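Local structure of putative isomerase YbhH (Escherichia coli, 6OTV) at residues E22-D27 / D32-A37; G172-T177 / C289-T294; E204-T209 / A225-I230. The protein is a member of the PrpF family within the diaminopimelate epimerase clan and probably acts as an isomerase, its substrate and reaction being unassigned. One frame throughout, in Å; residues are numbered along the deposited sequence.

Contact 1 of 3, residues E22-D27 / D32-A37; sequences EHLPED and DKILMA. With EDO (1,2-ethanediol), chain L.
Leu24 and Pro25 meet Ile34 and Leu35 through carbon atoms alone. Ile34 takes part with both of its branches. Ile34 CG2 lies 3.8 Å from Leu24 CD2, and these two side chains run past each other in opposite senses. Ile34 CD1 comes up against the CD and CG atoms of the proline, 3.5 Å from Pro25 CD. The torsions explain this split. With chi1 at -68°, CG1 of Ile34 is anti to the carbonyl carbon and CG2 is anti to the backbone N. The two branches leave CB in different directions, CD1 to Pro25 and CG2 to Leu24. The second methyl of the leucine packs more loosely: Leu24 CD1 is 4.4 Å from Leu35 CD2.

The polar bonds near the contact lie outside this interface. Asp27 is the N-cap of helix 28-39, and its OD2 accepts from the backbone N of Gln30. Glu22 N makes a weak hydrogen bond of 3.0 Å to O2 of a 1,2-ethanediol, probably from the crystallisation liquor, which also binds Arg65 N.

Leu24 also touches Ile4 and Ile62, and Leu35 touches Val60, so strands 3-11 and 59-65 lie beside the contact. It rests on apolar packing without a directional bond across it; the Asp27 cap is the polar tie at the helix start.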
ATOM      1  N   GLU A  22      20.243 -10.081   6.748  1.00 39.00           N
ATOM      2  CA  GLU A  22      20.900 -10.445   8.002  1.00 43.14           C
ATOM      3  C   GLU A  22      22.356 -10.830   7.782  1.00 39.95           C
ATOM      4  O   GLU A  22      23.217 -10.537   8.618  1.00 40.59           O
ATOM      5  CB  GLU A  22      20.171 -11.614   8.663  1.00 44.89           C
ATOM      6  CG  GLU A  22      18.929 -11.270   9.438  1.00 60.26           C
ATOM      7  CD  GLU A  22      18.218 -12.517   9.925  1.00 75.11           C
ATOM      8  OE1 GLU A  22      18.605 -13.624   9.489  1.00 68.70           O
ATOM      9  OE2 GLU A  22      17.279 -12.395  10.741  1.00 84.81           O
ATOM     10  N   HIS A  23      22.646 -11.501   6.672  1.00 34.11           N
ATOM     11  CA  HIS A  23      23.941 -12.124   6.448  1.00 33.95           C
ATOM     12  C   HIS A  23      24.950 -11.189   5.797  1.00 34.23           C
ATOM     13  O   HIS A  23      26.028 -11.642   5.401  1.00 41.86           O
ATOM     14  CB  HIS A  23      23.761 -13.384   5.601  1.00 32.75           C
ATOM     15  CG  HIS A  23      22.877 -14.408   6.240  1.00 38.52           C
ATOM     16  ND1 HIS A  23      22.073 -15.259   5.512  1.00 37.46           N
ATOM     17  CD2 HIS A  23      22.669 -14.716   7.543  1.00 35.91           C
ATOM     18  CE1 HIS A  23      21.408 -16.047   6.339  1.00 35.81           C
ATOM     19  NE2 HIS A  23      21.752 -15.739   7.577  1.00 39.51           N
ATOM     20  N   LEU A  24      24.634  -9.903   5.691  1.00 32.73           N
ATOM     21  CA  LEU A  24      25.512  -8.929   5.068  1.00 37.19           C
ATOM     22  C   LEU A  24      25.825  -7.800   6.043  1.00 39.91           C
ATOM     23  O   LEU A  24      24.995  -7.461   6.893  1.00 39.86           O
ATOM     24  CB  LEU A  24      24.875  -8.349   3.796  1.00 36.60           C
ATOM     25  CG  LEU A  24      24.782  -9.304   2.602  1.00 38.22           C
ATOM     26  CD1 LEU A  24      23.884  -8.735   1.515  1.00 31.82           C
ATOM     27  CD2 LEU A  24      26.171  -9.589   2.049  1.00 28.42           C
ATOM     28  N   PRO A  25      27.013  -7.207   5.951  1.00 38.11           N
ATOM     29  CA  PRO A  25      27.352  -6.094   6.840  1.00 43.09           C
ATOM     30  C   PRO A  25      26.622  -4.823   6.435  1.00 48.79           C
ATOM     31  O   PRO A  25      26.197  -4.647   5.292  1.00 47.02           O
ATOM     32  CB  PRO A  25      28.865  -5.946   6.654  1.00 42.93           C
ATOM     33  CG  PRO A  25      29.095  -6.405   5.255  1.00 39.11           C
ATOM     34  CD  PRO A  25      28.119  -7.535   5.037  1.00 38.74           C
ATOM     35  N   GLU A  26      26.483  -3.924   7.410  1.00 57.09           N
ATOM     36  CA  GLU A  26      25.775  -2.674   7.156  1.00 61.71           C
ATOM     37  C   GLU A  26      26.627  -1.703   6.346  1.00 55.59           C
ATOM     38  O   GLU A  26      26.084  -0.873   5.608  1.00 53.84           O
ATOM     39  CB  GLU A  26      25.338  -2.048   8.481  1.00 75.38           C
ATOM     40  CG  GLU A  26      24.390  -0.871   8.347  1.00 88.69           C
ATOM     41  CD  GLU A  26      23.830  -0.429   9.688  1.00101.40           C
ATOM     42  OE1 GLU A  26      23.804  -1.256  10.626  1.00103.62           O
ATOM     43  OE2 GLU A  26      23.420   0.745   9.805  1.00105.36           O
ATOM     44  N   ASP A  27      27.950  -1.795   6.458  1.00 55.30           N
ATOM     45  CA  ASP A  27      28.829  -0.916   5.698  1.00 56.23           C
ATOM     46  C   ASP A  27      28.711  -1.212   4.207  1.00 62.25           C
ATOM     47  O   ASP A  27      28.877  -2.356   3.772  1.00 59.73           O
ATOM     48  CB  ASP A  27      30.275  -1.077   6.158  1.00 58.25           C
ATOM     49  CG  ASP A  27      31.222  -0.154   5.420  1.00 71.79           C
ATOM     50  OD1 ASP A  27      31.072   1.080   5.553  1.00 76.64           O
ATOM     51  OD2 ASP A  27      32.113  -0.659   4.706  1.00 73.95           O
ATOM     52  N   ASP A  32      29.459  -4.433  -0.705  1.00 41.79           N
ATOM     53  CA  ASP A  32      29.703  -4.530  -2.140  1.00 40.76           C
ATOM     54  C   ASP A  32      30.864  -5.465  -2.447  1.00 34.83           C
ATOM     55  O   ASP A  32      30.826  -6.204  -3.438  1.00 32.94           O
ATOM     56  CB  ASP A  32      29.962  -3.141  -2.723  1.00 45.73           C
ATOM     57  CG  ASP A  32      28.696  -2.318  -2.846  1.00 50.66           C
ATOM     58  OD1 ASP A  32      27.608  -2.847  -2.530  1.00 53.68           O
ATOM     59  OD2 ASP A  32      28.789  -1.143  -3.260  1.00 54.84           O
ATOM     60  N   LYS A  33      31.912  -5.447  -1.617  1.00 32.59           N
ATOM     61  CA  LYS A  33      33.016  -6.382  -1.814  1.00 40.38           C
ATOM     62  C   LYS A  33      32.536  -7.826  -1.722  1.00 37.77           C
ATOM     63  O   LYS A  33      32.973  -8.686  -2.495  1.00 37.69           O
ATOM     64  CB  LYS A  33      34.123  -6.120  -0.793  1.00 48.48           C
ATOM     65  CG  LYS A  33      35.039  -4.957  -1.139  1.00 59.20           C
ATOM     66  CD  LYS A  33      36.242  -4.917  -0.206  1.00 69.88           C
ATOM     67  CE  LYS A  33      37.258  -3.871  -0.643  1.00 78.83           C
ATOM     68  NZ  LYS A  33      36.694  -2.493  -0.616  1.00 83.85           N
ATOM     69  N   ILE A  34      31.629  -8.108  -0.788  1.00 33.14           N
ATOM     70  CA  ILE A  34      31.095  -9.459  -0.660  1.00 32.69           C
ATOM     71  C   ILE A  34      30.294  -9.836  -1.898  1.00 36.09           C
ATOM     72  O   ILE A  34      30.414 -10.953  -2.414  1.00 32.02           O
ATOM     73  CB  ILE A  34      30.259  -9.572   0.626  1.00 36.74           C
ATOM     74  CG1 ILE A  34      31.172  -9.453   1.848  1.00 36.25           C
ATOM     75  CG2 ILE A  34      29.468 -10.873   0.651  1.00 31.74           C
ATOM     76  CD1 ILE A  34      30.438  -9.375   3.156  1.00 30.93           C
ATOM     77  N   LEU A  35      29.478  -8.906  -2.406  1.00 27.74           N
ATOM     78  CA  LEU A  35      28.677  -9.196  -3.590  1.00 31.22           C
ATOM     79  C   LEU A  35      29.562  -9.495  -4.794  1.00 32.12           C
ATOM     80  O   LEU A  35      29.261 -10.397  -5.585  1.00 31.58           O
ATOM     81  CB  LEU A  35      27.736  -8.028  -3.889  1.00 33.60           C
ATOM     82  CG  LEU A  35      26.729  -7.669  -2.795  1.00 35.02           C
ATOM     83  CD1 LEU A  35      25.733  -6.629  -3.296  1.00 28.92           C
ATOM     84  CD2 LEU A  35      26.008  -8.913  -2.301  1.00 30.01           C
ATOM     85  N   MET A  36      30.657  -8.746  -4.951  1.00 31.13           N
ATOM     86  CA  MET A  36      31.590  -9.025  -6.038  1.00 35.40           C
ATOM     87  C   MET A  36      32.215 -10.403  -5.879  1.00 34.03           C
ATOM     88  O   MET A  36      32.357 -11.147  -6.858  1.00 31.68           O
ATOM     89  CB  MET A  36      32.677  -7.951  -6.095  1.00 31.04           C
ATOM     90  CG  MET A  36      32.167  -6.540  -6.346  1.00 38.91           C
ATOM     91  SD  MET A  36      33.495  -5.322  -6.217  1.00 51.57           S
ATOM     92  CE  MET A  36      32.566  -3.800  -6.069  1.00 60.03           C
ATOM     93  N   ALA A  37      32.590 -10.764  -4.647  1.00 30.71           N
ATOM     94  CA  ALA A  37      33.207 -12.064  -4.409  1.00 30.44           C
ATOM     95  C   ALA A  37      32.226 -13.207  -4.632  1.00 31.73           C
ATOM     96  O   ALA A  37      32.638 -14.308  -5.015  1.00 35.03           O
ATOM     97  CB  ALA A  37      33.777 -12.126  -2.992  1.00 28.22           C
TER
HETATM   98  C1  EDO L 410      15.263 -11.023   7.892  1.00 44.25           C
HETATM   99  O1  EDO L 410      14.534  -9.810   7.663  1.00 37.80           O
HETATM  100  C2  EDO L 410      16.391 -11.151   6.873  1.00 49.52           C
HETATM  101  O2  EDO L 410      17.265 -10.020   6.970  1.00 44.85           O

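Contact 2 of 3, residues G172-T177 / C289-T294; sequences GKVFPT and CALEGT. With EDO (1,2-ethanediol), chain M.
The backbones of Val174 and Leu291 stay 10.1 Å apart between CA atoms, and those of Phe175 and Thr294 9.9 Å, so side chains alone bridge 172-177 and 289-294. Leu291 CD1 is the shared point. Leu291 CD1 lies 3.7 Å from Phe175 CZ, where the two side chains run antiparallel past one another. Leu291 CD1 also lies 3.9 Å from Val174 CG1, where the side chains meet tip to tip. With CG1 anti to the backbone N (chi1 172°), this valine methyl reaches Leu291 and also sits over one face of the Phe175 ring, toward the rim. Thr294 approaches the ring differently. Thr294 CG2 meets the ring edge-on, 3.8 Å from Phe175 CE1, and the two side chains cross at about a right angle. The Thr294 hydroxyl is hydrogen-bonded to Ser288 O, leaving the methyl for the phenylalanine.

A 1,2-ethanediol, probably from the crystallisation liquor, sits against 172-177. Val174 N gives a nearly straight hydrogen bond of 2.9 Å to its O2, at 172°. Phe175 N gives another of 2.9 Å to its O1. The small diol thus bridges two successive backbone N-H groups.

Leu291 is the first residue past the end of helix 279-290, and a type II beta turn runs from it to Thr294, with Gly293 at positive phi. Strand 187-193 lies beside both segments: Val174 and Leu291 touch Ile192, and Thr294 touches Thr190. The contact thus fastens the loop between strands 158-163 and 182-184 to the exit of helix 279-290, alongside that strand.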
ATOM      1  N   GLY A 172       6.116  12.437  -9.841  1.00 63.94           N
ATOM      2  CA  GLY A 172       4.878  12.681  -9.137  1.00 58.00           C
ATOM      3  C   GLY A 172       3.698  12.950 -10.044  1.00 62.34           C
ATOM      4  O   GLY A 172       2.572  13.081  -9.549  1.00 62.59           O
ATOM      5  N   LYS A 173       3.928  13.046 -11.352  1.00 67.49           N
ATOM      6  CA  LYS A 173       2.869  13.191 -12.337  1.00 71.33           C
ATOM      7  C   LYS A 173       3.065  12.157 -13.436  1.00 62.79           C
ATOM      8  O   LYS A 173       4.194  11.781 -13.761  1.00 58.58           O
ATOM      9  CB  LYS A 173       2.847  14.600 -12.949  1.00 76.71           C
ATOM     10  CG  LYS A 173       2.498  15.711 -11.970  1.00 83.05           C
ATOM     11  CD  LYS A 173       2.347  17.047 -12.688  1.00 88.30           C
ATOM     12  CE  LYS A 173       1.948  18.158 -11.727  1.00 92.51           C
ATOM     13  NZ  LYS A 173       1.706  19.449 -12.435  1.00 95.31           N
ATOM     14  N   VAL A 174       1.949  11.689 -13.997  1.00 61.28           N
ATOM     15  CA  VAL A 174       2.025  10.773 -15.130  1.00 56.80           C
ATOM     16  C   VAL A 174       2.627  11.479 -16.337  1.00 56.93           C
ATOM     17  O   VAL A 174       3.489  10.928 -17.031  1.00 48.22           O
ATOM     18  CB  VAL A 174       0.636  10.190 -15.446  1.00 49.75           C
ATOM     19  CG1 VAL A 174       0.675   9.399 -16.744  1.00 45.20           C
ATOM     20  CG2 VAL A 174       0.155   9.316 -14.296  1.00 51.68           C
ATOM     21  N   PHE A 175       2.192  12.711 -16.600  1.00 56.02           N
ATOM     22  CA  PHE A 175       2.748  13.546 -17.661  1.00 53.87           C
ATOM     23  C   PHE A 175       3.422  14.749 -17.015  1.00 60.63           C
ATOM     24  O   PHE A 175       2.766  15.768 -16.751  1.00 58.18           O
ATOM     25  CB  PHE A 175       1.657  13.984 -18.641  1.00 49.10           C
ATOM     26  CG  PHE A 175       0.941  12.833 -19.289  1.00 51.62           C
ATOM     27  CD1 PHE A 175       1.497  12.178 -20.378  1.00 48.31           C
ATOM     28  CD2 PHE A 175      -0.280  12.395 -18.800  1.00 47.38           C
ATOM     29  CE1 PHE A 175       0.846  11.110 -20.970  1.00 40.61           C
ATOM     30  CE2 PHE A 175      -0.939  11.327 -19.390  1.00 50.55           C
ATOM     31  CZ  PHE A 175      -0.373  10.684 -20.477  1.00 39.17           C
ATOM     32  N   PRO A 176       4.726  14.677 -16.731  1.00 63.70           N
ATOM     33  CA  PRO A 176       5.388  15.788 -16.026  1.00 68.15           C
ATOM     34  C   PRO A 176       5.341  17.106 -16.776  1.00 71.61           C
ATOM     35  O   PRO A 176       5.324  18.167 -16.141  1.00 71.53           O
ATOM     36  CB  PRO A 176       6.829  15.286 -15.866  1.00 71.32           C
ATOM     37  CG  PRO A 176       6.736  13.799 -15.975  1.00 69.23           C
ATOM     38  CD  PRO A 176       5.630  13.535 -16.948  1.00 63.97           C
ATOM     39  N   THR A 177       5.326  17.077 -18.108  1.00 66.78           N
ATOM     40  CA  THR A 177       5.231  18.297 -18.898  1.00 62.32           C
ATOM     41  C   THR A 177       3.810  18.838 -18.985  1.00 67.05           C
ATOM     42  O   THR A 177       3.595  19.853 -19.655  1.00 71.47           O
ATOM     43  CB  THR A 177       5.761  18.057 -20.315  1.00 56.55           C
ATOM     44  OG1 THR A 177       4.856  17.203 -21.025  1.00 49.80           O
ATOM     45  CG2 THR A 177       7.133  17.404 -20.270  1.00 55.37           C
ATOM     46  N   CYS A 289      -0.139   3.336 -24.526  1.00 29.94           N
ATOM     47  CA  CYS A 289      -1.085   2.742 -25.468  1.00 34.77           C
ATOM     48  C   CYS A 289      -2.522   2.884 -24.988  1.00 36.99           C
ATOM     49  O   CYS A 289      -3.438   3.012 -25.809  1.00 41.41           O
ATOM     50  CB  CYS A 289      -0.760   1.265 -25.696  1.00 35.85           C
ATOM     51  SG  CYS A 289       0.786   0.947 -26.572  1.00 31.92           S
ATOM     52  N   ALA A 290      -2.743   2.858 -23.673  1.00 37.29           N
ATOM     53  CA  ALA A 290      -4.093   2.930 -23.131  1.00 36.95           C
ATOM     54  C   ALA A 290      -4.540   4.354 -22.840  1.00 42.16           C
ATOM     55  O   ALA A 290      -5.731   4.654 -22.968  1.00 48.38           O
ATOM     56  CB  ALA A 290      -4.193   2.094 -21.852  1.00 34.87           C
ATOM     57  N   LEU A 291      -3.623   5.235 -22.452  1.00 45.98           N
ATOM     58  CA  LEU A 291      -3.994   6.612 -22.155  1.00 52.26           C
ATOM     59  C   LEU A 291      -4.250   7.385 -23.442  1.00 62.27           C
ATOM     60  O   LEU A 291      -3.502   7.265 -24.418  1.00 71.17           O
ATOM     61  CB  LEU A 291      -2.900   7.294 -21.336  1.00 45.83           C
ATOM     62  CG  LEU A 291      -2.599   6.640 -19.987  1.00 48.36           C
ATOM     63  CD1 LEU A 291      -1.482   7.376 -19.269  1.00 52.71           C
ATOM     64  CD2 LEU A 291      -3.855   6.589 -19.133  1.00 46.80           C
ATOM     65  N   GLU A 292      -5.315   8.181 -23.438  1.00 66.18           N
ATOM     66  CA  GLU A 292      -5.698   8.941 -24.617  1.00 69.81           C
ATOM     67  C   GLU A 292      -4.794  10.154 -24.807  1.00 59.57           C
ATOM     68  O   GLU A 292      -4.349  10.785 -23.845  1.00 58.73           O
ATOM     69  CB  GLU A 292      -7.152   9.398 -24.509  1.00 78.05           C
ATOM     70  CG  GLU A 292      -7.473  10.129 -23.217  1.00 91.44           C
ATOM     71  CD  GLU A 292      -8.783  10.889 -23.287  1.00107.37           C
ATOM     72  OE1 GLU A 292      -8.768  12.125 -23.095  1.00112.60           O
ATOM     73  OE2 GLU A 292      -9.827  10.253 -23.543  1.00111.60           O
ATOM     74  N   GLY A 293      -4.525  10.473 -26.071  1.00 48.99           N
ATOM     75  CA  GLY A 293      -3.808  11.680 -26.422  1.00 46.92           C
ATOM     76  C   GLY A 293      -2.309  11.538 -26.562  1.00 51.07           C
ATOM     77  O   GLY A 293      -1.642  12.525 -26.903  1.00 57.18           O
ATOM     78  N   THR A 294      -1.751  10.359 -26.307  1.00 41.08           N
ATOM     79  CA  THR A 294      -0.315  10.179 -26.441  1.00 43.53           C
ATOM     80  C   THR A 294       0.067  10.001 -27.908  1.00 43.02           C
ATOM     81  O   THR A 294      -0.770   9.713 -28.769  1.00 39.62           O
ATOM     82  CB  THR A 294       0.164   8.974 -25.631  1.00 43.85           C
ATOM     83  OG1 THR A 294      -0.512   7.794 -26.086  1.00 50.22           O
ATOM     84  CG2 THR A 294      -0.110   9.181 -24.145  1.00 34.41           C
TER
HETATM   85  C1  EDO M 411      -1.357  14.049 -14.688  1.00 66.09           C
HETATM   86  O1  EDO M 411      -0.059  14.031 -15.297  1.00 63.37           O
HETATM   87  C2  EDO M 411      -1.555  12.789 -13.853  1.00 65.38           C
HETATM   88  O2  EDO M 411      -0.525  12.698 -12.861  1.00 60.71           O

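Contact 3 of 3, residues E204-T209 / A225-I230; sequences EYLGKT and ARIESI
This is a hydrophobic contact in which one leucine, Leu206, packs on the side of a helix. It joins the loop after strand 197-202 to helix 221-237, in an outlying part of the chain. Both methyls of Leu206 are used. Leu206 CD1 lies 3.7 Å from Ile227 CG1, and the two side chains cross at about a right angle. Leu206 CD2 turns to the next helical turn, 4.1 Å from Ile230 CD1, where the side chains pass in opposite directions. Leu206 CD2 also comes within 4.5 Å of Arg226 CD, so the aliphatic part of the arginine borders the leucine. Leu206 CG is anti to the carbonyl carbon (chi1 -61°), and with chi2 at -172° the fork beyond it spreads one methyl to each isoleucine.

The spacing suits a helix. Ile227 and Ile230 are three residues apart and present side chains on one flank, with Arg226 beside them. The loop has a local bond of its own, from Gly207 N to Glu204 O at 3.1 Å. Gly207 itself has positive phi. The known fold of the DAP epimerase clan, to which the PrpF family belongs, has two similar halves, each with curved strands wrapped about a central helix. Here helix 221-237 packs on strand 250-255: Ile227 touches Pro251 and Leu253, and Leu206 touches Leu253 too. Ile230 reaches Val189 of strand 187-193.

Polar groups beside the contact have partners outside it. Lys208 NZ forms a salt bridge with Asp220 OD2, and Ser229 OG is hydrogen-bonded to Asp185 OD2.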
ATOM      1  N   GLU A 204      10.145   6.270 -37.060  1.00 37.90           N
ATOM      2  CA  GLU A 204      10.143   6.785 -38.426  1.00 38.71           C
ATOM      3  C   GLU A 204      10.485   8.268 -38.481  1.00 46.02           C
ATOM      4  O   GLU A 204      11.037   8.735 -39.484  1.00 49.35           O
ATOM      5  CB  GLU A 204       8.788   6.525 -39.086  1.00 35.63           C
ATOM      6  CG  GLU A 204       8.518   5.056 -39.368  1.00 38.00           C
ATOM      7  CD  GLU A 204       7.176   4.824 -40.035  1.00 40.64           C
ATOM      8  OE1 GLU A 204       6.557   5.807 -40.492  1.00 44.39           O
ATOM      9  OE2 GLU A 204       6.738   3.658 -40.100  1.00 42.95           O
ATOM     10  N   TYR A 205      10.178   9.022 -37.426  1.00 45.31           N
ATOM     11  CA  TYR A 205      10.520  10.440 -37.428  1.00 47.40           C
ATOM     12  C   TYR A 205      12.015  10.684 -37.289  1.00 46.34           C
ATOM     13  O   TYR A 205      12.468  11.806 -37.535  1.00 45.53           O
ATOM     14  CB  TYR A 205       9.761  11.167 -36.319  1.00 51.93           C
ATOM     15  CG  TYR A 205       8.424  11.706 -36.775  1.00 52.71           C
ATOM     16  CD1 TYR A 205       7.258  10.964 -36.617  1.00 47.92           C
ATOM     17  CD2 TYR A 205       8.330  12.955 -37.376  1.00 54.52           C
ATOM     18  CE1 TYR A 205       6.036  11.457 -37.038  1.00 51.60           C
ATOM     19  CE2 TYR A 205       7.116  13.456 -37.801  1.00 55.01           C
ATOM     20  CZ  TYR A 205       5.971  12.705 -37.630  1.00 58.70           C
ATOM     21  OH  TYR A 205       4.763  13.210 -38.054  1.00 64.43           O
ATOM     22  N   LEU A 206      12.792   9.667 -36.915  1.00 54.79           N
ATOM     23  CA  LEU A 206      14.245   9.762 -36.895  1.00 52.93           C
ATOM     24  C   LEU A 206      14.882   9.001 -38.051  1.00 50.15           C
ATOM     25  O   LEU A 206      16.074   8.683 -37.998  1.00 55.69           O
ATOM     26  CB  LEU A 206      14.794   9.260 -35.559  1.00 53.72           C
ATOM     27  CG  LEU A 206      14.327  10.015 -34.312  1.00 56.12           C
ATOM     28  CD1 LEU A 206      15.098   9.547 -33.091  1.00 62.30           C
ATOM     29  CD2 LEU A 206      14.467  11.524 -34.494  1.00 49.60           C
ATOM     30  N   GLY A 207      14.109   8.696 -39.093  1.00 51.75           N
ATOM     31  CA  GLY A 207      14.649   8.013 -40.251  1.00 40.10           C
ATOM     32  C   GLY A 207      14.923   6.542 -40.052  1.00 48.68           C
ATOM     33  O   GLY A 207      15.729   5.967 -40.788  1.00 44.01           O
ATOM     34  N   LYS A 208      14.272   5.911 -39.077  1.00 46.92           N
ATOM     35  CA  LYS A 208      14.475   4.504 -38.774  1.00 40.90           C
ATOM     36  C   LYS A 208      13.159   3.752 -38.890  1.00 40.46           C
ATOM     37  O   LYS A 208      12.084   4.304 -38.633  1.00 35.36           O
ATOM     38  CB  LYS A 208      15.061   4.320 -37.366  1.00 38.16           C
ATOM     39  CG  LYS A 208      16.499   4.786 -37.239  1.00 49.59           C
ATOM     40  CD  LYS A 208      17.392   4.002 -38.183  1.00 47.88           C
ATOM     41  CE  LYS A 208      18.814   4.504 -38.138  1.00 51.74           C
ATOM     42  NZ  LYS A 208      19.720   3.701 -39.007  1.00 54.77           N
ATOM     43  N   THR A 209      13.249   2.482 -39.293  1.00 40.27           N
ATOM     44  CA  THR A 209      12.059   1.639 -39.303  1.00 42.25           C
ATOM     45  C   THR A 209      11.631   1.277 -37.889  1.00 43.19           C
ATOM     46  O   THR A 209      10.432   1.135 -37.620  1.00 43.61           O
ATOM     47  CB  THR A 209      12.313   0.361 -40.103  1.00 38.49           C
ATOM     48  OG1 THR A 209      13.199  -0.490 -39.363  1.00 35.75           O
ATOM     49  CG2 THR A 209      12.940   0.687 -41.450  1.00 36.18           C
ATOM     50  N   ALA A 225      22.937  10.805 -31.677  1.00 70.86           N
ATOM     51  CA  ALA A 225      22.996  12.237 -31.403  1.00 72.91           C
ATOM     52  C   ALA A 225      21.605  12.858 -31.434  1.00 66.79           C
ATOM     53  O   ALA A 225      21.254  13.650 -30.551  1.00 61.47           O
ATOM     54  CB  ALA A 225      23.917  12.927 -32.408  1.00 73.20           C
ATOM     55  N   ARG A 226      20.799  12.512 -32.443  1.00 65.59           N
ATOM     56  CA  ARG A 226      19.438  13.032 -32.513  1.00 63.83           C
ATOM     57  C   ARG A 226      18.599  12.570 -31.330  1.00 65.74           C
ATOM     58  O   ARG A 226      17.743  13.320 -30.846  1.00 68.47           O
ATOM     59  CB  ARG A 226      18.779  12.614 -33.829  1.00 64.35           C
ATOM     60  CG  ARG A 226      19.075  13.546 -34.990  1.00 74.13           C
ATOM     61  CD  ARG A 226      18.272  13.174 -36.227  1.00 76.84           C
ATOM     62  NE  ARG A 226      18.207  14.276 -37.185  1.00 90.03           N
ATOM     63  CZ  ARG A 226      19.115  14.511 -38.128  1.00 94.27           C
ATOM     64  NH1 ARG A 226      20.171  13.720 -38.247  1.00 98.89           N
ATOM     65  NH2 ARG A 226      18.967  15.540 -38.952  1.00 90.00           N
ATOM     66  N   ILE A 227      18.832  11.348 -30.847  1.00 62.40           N
ATOM     67  CA  ILE A 227      18.107  10.862 -29.679  1.00 59.21           C
ATOM     68  C   ILE A 227      18.506  11.651 -28.436  1.00 62.36           C
ATOM     69  O   ILE A 227      17.652  12.026 -27.623  1.00 60.97           O
ATOM     70  CB  ILE A 227      18.340   9.351 -29.495  1.00 54.64           C
ATOM     71  CG1 ILE A 227      17.684   8.567 -30.633  1.00 54.62           C
ATOM     72  CG2 ILE A 227      17.802   8.882 -28.155  1.00 48.25           C
ATOM     73  CD1 ILE A 227      17.864   7.066 -30.524  1.00 50.23           C
ATOM     74  N   GLU A 228      19.804  11.927 -28.273  1.00 69.95           N
ATOM     75  CA  GLU A 228      20.265  12.665 -27.100  1.00 71.26           C
ATOM     76  C   GLU A 228      19.717  14.087 -27.084  1.00 69.27           C
ATOM     77  O   GLU A 228      19.348  14.599 -26.021  1.00 68.16           O
ATOM     78  CB  GLU A 228      21.793  12.681 -27.055  1.00 80.59           C
ATOM     79  CG  GLU A 228      22.401  11.471 -26.373  1.00 85.71           C
ATOM     80  CD  GLU A 228      22.102  11.434 -24.886  1.00 88.41           C
ATOM     81  OE1 GLU A 228      21.909  12.514 -24.288  1.00 90.71           O
ATOM     82  OE2 GLU A 228      22.056  10.325 -24.317  1.00 87.48           O
ATOM     83  N   SER A 229      19.665  14.740 -28.248  1.00 71.29           N
ATOM     84  CA  SER A 229      19.105  16.086 -28.320  1.00 71.66           C
ATOM     85  C   SER A 229      17.683  16.120 -27.778  1.00 73.03           C
ATOM     86  O   SER A 229      17.294  17.067 -27.085  1.00 75.35           O
ATOM     87  CB  SER A 229      19.138  16.590 -29.763  1.00 73.45           C
ATOM     88  OG  SER A 229      18.392  17.787 -29.903  1.00 74.83           O
ATOM     89  N   ILE A 230      16.893  15.089 -28.078  1.00 71.67           N
ATOM     90  CA  ILE A 230      15.523  15.041 -27.586  1.00 67.46           C
ATOM     91  C   ILE A 230      15.482  14.638 -26.116  1.00 67.14           C
ATOM     92  O   ILE A 230      14.623  15.114 -25.364  1.00 63.42           O
ATOM     93  CB  ILE A 230      14.687  14.089 -28.458  1.00 62.37           C
ATOM     94  CG1 ILE A 230      14.842  14.452 -29.936  1.00 59.36           C
ATOM     95  CG2 ILE A 230      13.222  14.138 -28.055  1.00 63.71           C
ATOM     96  CD1 ILE A 230      14.144  13.493 -30.877  1.00 54.46           C
TER

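Contact 2 is the most buried of the three; contacts 1 and 3 are partly buried and lie farther from the chain's centre. Contacts 1 and 3 resemble each other: in each, a loop following a strand meets a helix close by in sequence. Contact 2 instead joins segments more than a hundred residues apart, and contact 3 falls between them in sequence. Strand 187-193 links contacts 2 and 3, since side chains of both touch it, and their centres are about 21 Å apart. Contact 1 stands about 40 Å from contact 2 and about 42 Å from contact 3, centre to centre. All three are apolar across the segments, but an aromatic ring takes part only in contact 2.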